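Local coordinates for rifin (Plasmodium falciparum, PDB 7JZK), which is a variant surface antigen of the malaria parasite whose V2 domain, the part in this crystal, binds the ectodomain of LAIR1, here the form inserted in antibody MGD21, at residues Asn29-Ile32 against Gly33-Lys36. Residues are numbered along the deposited sequence; the frame is centred on the assembly and turned at random.
Sequences NAII and GALK
Ile31 and Leu35, Ile32 and Lys36, each one turn apart, pair along two faces of the long alpha-helix 13-39 of the rifin V2 domain. Four successive i+4 to i backbone hydrogen bonds hold this part of the helix: Gly33 N to Asn29 O (2.9 Å), Ala34 N to Ala30 O, Leu35 N to Ile31 O (3.0 Å) and Lys36 N to Ile32 O. The first is nearly straight, with an N-H...O angle of 170°; the others bend a little more.

Apolar contact lies on the buried face. Ile31 CG1, swung opposite its own backbone N (chi1 -162°), meets Leu35 CG at 4.2 Å, the two side chains crossing at a slant. Ile31 CD1 reaches Ala34 CB at 4.3 Å, a loose touch. This face packs into the helical bundle: Phe53 of helix 49-55 touches both Ile31 and Leu35, Ile64 and Ile68 of helix 61-75 meet Leu35, and Val120 and Leu119 of helix 108-126 meet Ile31 and Ala34.

On a partly exposed flank Ile32 and Lys36 run side by side, pointing the same way; Leu49 and Phe53 touch the isoleucine. The lysine also touches Asp42 in the loop after the helix. Its chain bends at chi3 (-64°) and again at chi4, bringing Lys36 NZ back to 3.3 Å from the methyl Ile32 CG2, a van der Waals contact.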
loop_
_atom_site.group_PDB
_atom_site.type_symbol
_atom_site.label_atom_id
_atom_site.label_comp_id
_atom_site.label_asym_id
_atom_site.label_seq_id
_atom_site.Cartn_x
_atom_site.Cartn_y
_atom_site.Cartn_z
ATOM N N ASN B 29 -0.536 7.568 24.689
ATOM C CA ASN B 29 -1.309 8.607 24.027
ATOM C C ASN B 29 -0.462 9.381 23.031
ATOM O O ASN B 29 -0.950 9.741 21.957
ATOM C CB ASN B 29 -1.913 9.555 25.058
ATOM C CG ASN B 29 -2.996 8.902 25.867
ATOM O OD1 ASN B 29 -3.229 7.702 25.743
ATOM N ND2 ASN B 29 -3.662 9.680 26.715
ATOM N N ALA B 30 0.811 9.626 23.354
ATOM C CA ALA B 30 1.665 10.363 22.429
ATOM C C ALA B 30 1.906 9.578 21.143
ATOM O O ALA B 30 1.798 10.126 20.034
ATOM C CB ALA B 30 2.992 10.716 23.103
ATOM N N ILE B 31 2.227 8.285 21.262
ATOM C CA ILE B 31 2.492 7.577 20.011
ATOM C C ILE B 31 1.202 7.368 19.242
ATOM O O ILE B 31 1.205 7.367 18.009
ATOM C CB ILE B 31 3.217 6.232 20.193
ATOM C CG1 ILE B 31 3.822 5.804 18.855
ATOM C CG2 ILE B 31 2.253 5.161 20.610
ATOM C CD1 ILE B 31 4.707 6.846 18.199
ATOM N N ILE B 32 0.079 7.226 19.937
ATOM C CA ILE B 32 -1.161 6.970 19.230
ATOM C C ILE B 32 -1.546 8.209 18.457
ATOM O O ILE B 32 -1.911 8.137 17.280
ATOM C CB ILE B 32 -2.279 6.510 20.191
ATOM C CG1 ILE B 32 -2.046 5.060 20.639
ATOM C CG2 ILE B 32 -3.659 6.703 19.519
ATOM C CD1 ILE B 32 -2.800 4.682 21.938
ATOM N N GLY B 33 -1.487 9.368 19.105
ATOM C CA GLY B 33 -1.763 10.596 18.393
ATOM C C GLY B 33 -0.859 10.788 17.198
ATOM O O GLY B 33 -1.312 11.221 16.143
ATOM N N ALA B 34 0.435 10.479 17.349
ATOM C CA ALA B 34 1.360 10.676 16.236
ATOM C C ALA B 34 1.017 9.767 15.045
ATOM O O ALA B 34 0.992 10.218 13.890
ATOM C CB ALA B 34 2.796 10.440 16.719
ATOM N N LEU B 35 0.672 8.500 15.317
ATOM C CA LEU B 35 0.314 7.574 14.245
ATOM C C LEU B 35 -1.005 7.949 13.595
ATOM O O LEU B 35 -1.144 7.885 12.365
ATOM C CB LEU B 35 0.188 6.173 14.810
ATOM C CG LEU B 35 1.470 5.650 15.407
ATOM C CD1 LEU B 35 1.119 4.317 16.017
ATOM C CD2 LEU B 35 2.492 5.549 14.301
ATOM N N LYS B 36 -1.963 8.403 14.401
ATOM C CA LYS B 36 -3.260 8.798 13.879
ATOM C C LYS B 36 -3.141 10.038 13.007
ATOM O O LYS B 36 -3.723 10.114 11.928
ATOM C CB LYS B 36 -4.208 9.069 15.053
ATOM C CG LYS B 36 -5.673 8.676 14.851
ATOM C CD LYS B 36 -6.611 9.271 15.904
ATOM C CE LYS B 36 -6.297 8.736 17.272
ATOM N NZ LYS B 36 -5.897 7.309 17.219
#